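Local coordinates for alpha-galactosidase (Thermus thermophilus, PDB 6LCJ), which probably hydrolyses terminal alpha-galactosyl residues from galactosides, as expected of a thermostable bacterial alpha-galactosidase that assembles as a hexamer, at residues P160-S165 with Y298-L303; L344-L347 with G352-V355. One frame throughout, in Å; residues are numbered along the deposited sequence.

Contact 1: residues P160-S165 with Y298-L303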
# COMPACT_ATOMS: atom_id res chain seq x y z
N PRO E 160 30.90 46.97 -8.32
CA PRO E 160 30.29 48.03 -9.11
C PRO E 160 28.91 48.39 -8.58
O PRO E 160 28.30 47.67 -7.78
CB PRO E 160 30.19 47.43 -10.53
CG PRO E 160 31.07 46.20 -10.50
CD PRO E 160 31.01 45.71 -9.07
N ARG E 161 28.43 49.54 -9.02
CA ARG E 161 27.08 49.98 -8.71
C ARG E 161 26.25 49.77 -9.97
O ARG E 161 26.60 50.28 -11.04
CB ARG E 161 27.08 51.44 -8.24
CG ARG E 161 27.99 51.64 -7.04
CD ARG E 161 27.89 53.04 -6.45
NE ARG E 161 28.39 54.05 -7.37
CZ ARG E 161 29.64 54.48 -7.38
NH1 ARG E 161 30.51 53.99 -6.51
NH2 ARG E 161 30.03 55.40 -8.26
N VAL E 162 25.19 48.98 -9.85
CA VAL E 162 24.51 48.41 -11.01
C VAL E 162 23.06 48.83 -10.98
O VAL E 162 22.40 48.73 -9.94
CB VAL E 162 24.61 46.87 -11.03
CG1 VAL E 162 23.87 46.32 -12.27
CG2 VAL E 162 26.06 46.41 -10.96
N TRP E 163 22.54 49.27 -12.13
CA TRP E 163 21.11 49.31 -12.35
C TRP E 163 20.74 48.06 -13.15
O TRP E 163 21.40 47.73 -14.14
CB TRP E 163 20.66 50.58 -13.08
CG TRP E 163 19.16 50.67 -13.06
CD1 TRP E 163 18.38 51.23 -12.09
CD2 TRP E 163 18.25 50.09 -14.02
NE1 TRP E 163 17.04 51.06 -12.39
CE2 TRP E 163 16.94 50.37 -13.57
CE3 TRP E 163 18.43 49.39 -15.21
CZ2 TRP E 163 15.81 49.97 -14.28
CZ3 TRP E 163 17.30 48.99 -15.92
CH2 TRP E 163 16.01 49.28 -15.45
N CYS E 164 19.70 47.35 -12.70
CA CYS E 164 19.33 46.04 -13.23
C CYS E 164 17.86 46.06 -13.63
O CYS E 164 17.03 46.61 -12.91
CB CYS E 164 19.61 44.95 -12.15
SG CYS E 164 19.02 43.27 -12.48
N SER E 165 17.52 45.47 -14.77
CA SER E 165 16.14 45.56 -15.23
C SER E 165 15.20 44.53 -14.60
O SER E 165 13.98 44.67 -14.74
CB SER E 165 16.06 45.40 -16.76
OG SER E 165 16.58 44.15 -17.19
N TYR E 298 29.35 44.50 -24.06
CA TYR E 298 29.09 44.23 -22.65
C TYR E 298 30.34 43.69 -21.97
O TYR E 298 30.95 42.74 -22.48
CB TYR E 298 27.94 43.22 -22.51
CG TYR E 298 26.68 43.69 -23.17
CD1 TYR E 298 26.48 43.51 -24.53
CD2 TYR E 298 25.69 44.35 -22.45
CE1 TYR E 298 25.33 43.95 -25.15
CE2 TYR E 298 24.53 44.79 -23.06
CZ TYR E 298 24.37 44.59 -24.40
OH TYR E 298 23.22 45.02 -25.01
N ASP E 299 30.71 44.27 -20.83
CA ASP E 299 31.81 43.73 -20.03
C ASP E 299 31.40 43.45 -18.58
O ASP E 299 32.27 43.28 -17.71
CB ASP E 299 33.01 44.67 -20.06
CG ASP E 299 32.69 46.05 -19.52
OD1 ASP E 299 31.50 46.41 -19.46
OD2 ASP E 299 33.64 46.78 -19.15
N TYR E 300 30.10 43.42 -18.29
CA TYR E 300 29.56 42.94 -17.03
C TYR E 300 28.52 41.89 -17.39
O TYR E 300 27.57 42.18 -18.12
CB TYR E 300 28.95 44.11 -16.22
CG TYR E 300 28.33 43.76 -14.88
CD1 TYR E 300 27.13 43.07 -14.80
CD2 TYR E 300 28.93 44.16 -13.69
CE1 TYR E 300 26.55 42.76 -13.58
CE2 TYR E 300 28.36 43.87 -12.45
CZ TYR E 300 27.17 43.17 -12.41
OH TYR E 300 26.61 42.87 -11.20
N LEU E 301 28.72 40.66 -16.94
CA LEU E 301 27.87 39.54 -17.34
C LEU E 301 27.27 38.87 -16.12
O LEU E 301 27.99 38.54 -15.17
CB LEU E 301 28.65 38.52 -18.17
CG LEU E 301 29.29 39.08 -19.44
CD1 LEU E 301 30.11 37.98 -20.14
CD2 LEU E 301 28.21 39.66 -20.34
N LYS E 302 25.96 38.67 -16.15
CA LYS E 302 25.26 37.94 -15.10
C LYS E 302 24.97 36.54 -15.64
O LYS E 302 24.11 36.36 -16.50
CB LYS E 302 23.98 38.66 -14.67
CG LYS E 302 23.23 38.00 -13.52
CD LYS E 302 22.04 38.87 -13.08
CE LYS E 302 21.08 38.13 -12.14
NZ LYS E 302 19.90 38.99 -11.75
N LEU E 303 25.73 35.57 -15.15
CA LEU E 303 25.61 34.19 -15.58
C LEU E 303 24.74 33.49 -14.56
O LEU E 303 25.10 33.41 -13.38
CB LEU E 303 26.99 33.55 -15.70
CG LEU E 303 27.94 34.35 -16.61
CD1 LEU E 303 29.32 33.68 -16.73
CD2 LEU E 303 27.30 34.54 -17.99

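Contact 2: residues L344-L347 with G352-V355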
# COMPACT_ATOMS: atom_id res chain seq x y z
N LEU E 344 30.47 27.37 -3.09
CA LEU E 344 31.88 27.21 -2.77
C LEU E 344 32.70 26.87 -4.02
O LEU E 344 33.81 27.38 -4.19
CB LEU E 344 32.05 26.15 -1.69
CG LEU E 344 31.35 26.62 -0.40
CD1 LEU E 344 31.35 25.58 0.70
CD2 LEU E 344 31.99 27.92 0.09
N ALA E 345 32.16 26.04 -4.92
CA ALA E 345 32.91 25.66 -6.11
C ALA E 345 33.11 26.83 -7.09
O ALA E 345 33.89 26.69 -8.04
CB ALA E 345 32.21 24.49 -6.82
N SER E 346 32.41 27.96 -6.89
CA SER E 346 32.55 29.13 -7.73
C SER E 346 33.67 30.05 -7.28
O SER E 346 34.06 30.93 -8.05
CB SER E 346 31.25 29.95 -7.75
OG SER E 346 30.21 29.29 -8.48
N LEU E 347 34.17 29.86 -6.07
CA LEU E 347 35.14 30.80 -5.51
C LEU E 347 36.43 30.79 -6.32
O LEU E 347 36.90 29.74 -6.77
CB LEU E 347 35.42 30.44 -4.05
CG LEU E 347 34.23 30.53 -3.09
CD1 LEU E 347 34.63 30.11 -1.66
CD2 LEU E 347 33.66 31.94 -3.11
N GLY E 352 31.55 38.53 -8.63
CA GLY E 352 30.43 38.67 -7.71
C GLY E 352 29.64 37.37 -7.67
O GLY E 352 29.52 36.66 -8.67
N LEU E 353 29.11 37.06 -6.48
CA LEU E 353 28.40 35.82 -6.24
C LEU E 353 27.12 36.10 -5.47
O LEU E 353 27.16 36.67 -4.38
CB LEU E 353 29.28 34.82 -5.49
CG LEU E 353 28.67 33.47 -5.13
CD1 LEU E 353 28.48 32.65 -6.36
CD2 LEU E 353 29.53 32.71 -4.12
N ARG E 354 25.98 35.71 -6.04
CA ARG E 354 24.72 35.77 -5.31
C ARG E 354 24.71 34.69 -4.23
O ARG E 354 25.06 33.54 -4.50
CB ARG E 354 23.54 35.60 -6.27
CG ARG E 354 23.29 36.82 -7.16
CD ARG E 354 22.25 37.77 -6.54
NE ARG E 354 21.15 37.00 -6.01
CZ ARG E 354 20.07 36.65 -6.69
NH1 ARG E 354 19.89 37.06 -7.94
NH2 ARG E 354 19.14 35.90 -6.11
N VAL E 355 24.33 35.07 -3.01
CA VAL E 355 24.37 34.18 -1.85
C VAL E 355 23.00 33.90 -1.27
O VAL E 355 22.90 33.22 -0.25
CB VAL E 355 25.30 34.72 -0.75
CG1 VAL E 355 26.75 34.66 -1.18
CG2 VAL E 355 24.90 36.13 -0.40

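Contact 1: residues P160-S165 with Y298-L303
V162 and Y300 reach toward each other from two strands that are not neighbours, the closest packing here. CG2 of V162 lies 3.6 Å from Y300 OH and 3.7 Å from Y300 CZ, oblique to the ring, touching its phenol end. With CG anti to its backbone N (chi1 180°), Y300 sends this long flat group across to strand 161-164. P160 approaches at the ring's edge, its CG 4.1 Å from Y300 CE2. Strands 161-164 and 298-303 belong to the parallel barrel of the TIM-barrel fold, with strands 192-195 and 229-234 between them in the sheet, so these residues fill its interior. Y335, from strand 335-338, meets the same tyrosine with its ring plane almost parallel. Exchanging Y300 for an alanine would probably take from V162 CG2 and P160 CG the ring they pack on, leaving a gap between the strands and Y335 without its near-parallel neighbour. Packing slackens toward the C-terminal ends of the strands, where C164 SG and K302 NZ stay 4.4 Å apart without bonding. The lysine, fully extended, spends its charge on D196 in a salt bridge, while C164 caps a backbone N just beyond residues 160-165.

Contact 2: residues L344-L347 with G352-V355
L353 spreads its two methyl groups against S346 and L347. Its CD1 rests 4.1 Å from S346 CB, so the serine offers its carbon rather than its hydroxyl to the leucine. The other branch, CD2, meets L347 CD2 at 4.3 Å, methyl to methyl. The fork reaches them because L353 CG stands anti to its backbone N (chi1 178°), carrying the branch point out from the strand. L347 arrives differently: its CB points away from the strand, and only the extended end of the chain comes back toward L353. Two branched leucines suit such a buried, apolar meeting, and the serine, whose side chain is short, meets L353 through CB where the segments come nearest, S346 CA to L353 CA 8.0 Å. Strand 352-354 is part of the TIM barrel, hydrogen-bonded through its backbone to strands 335-338 and 398-400. Residues 344-347 lie in the link between strands 335-338 and 352-354, where the barrel plan usually places a helix; here 344-346 have helical backbone angles without regular helical bonding, although L347 N does bond to L344 O at 3.1 Å. L353 faces this link, and F338 of the adjoining strand touches both L353 and S346. Further out, the polar groups of the link are held by helix 317-331. S346 OG is hydrogen-bonded to Y320 OH and also to P342 O, which satisfies a buried hydroxyl and fixes its rotation. R321 NH1 hydrogen-bonds to both A345 O and L347 O, tying the link to that helix. L151 and L393 pack on the L347 side chain, while R354, the next residue along the strand, forms a salt bridge with D358.

How the contacts relate
Both contacts are buried and draw on the same parallel barrel, but they work on different faces of it. Contact 1 spans the interior between strands that do not adjoin; contact 2 seats a connecting segment against a strand that it leads into. An aromatic ring bridges the wider gap of contact 1, whereas branched aliphatic groups and a serine carbon suffice in contact 2. Their centres are 16 Å apart, yet their segments touch inside the barrel, where K302 NZ comes within 4.3 Å of R354 NH1. Each of these two side chains has its own salt-bridge partner, D196 for K302 and D358 for R354.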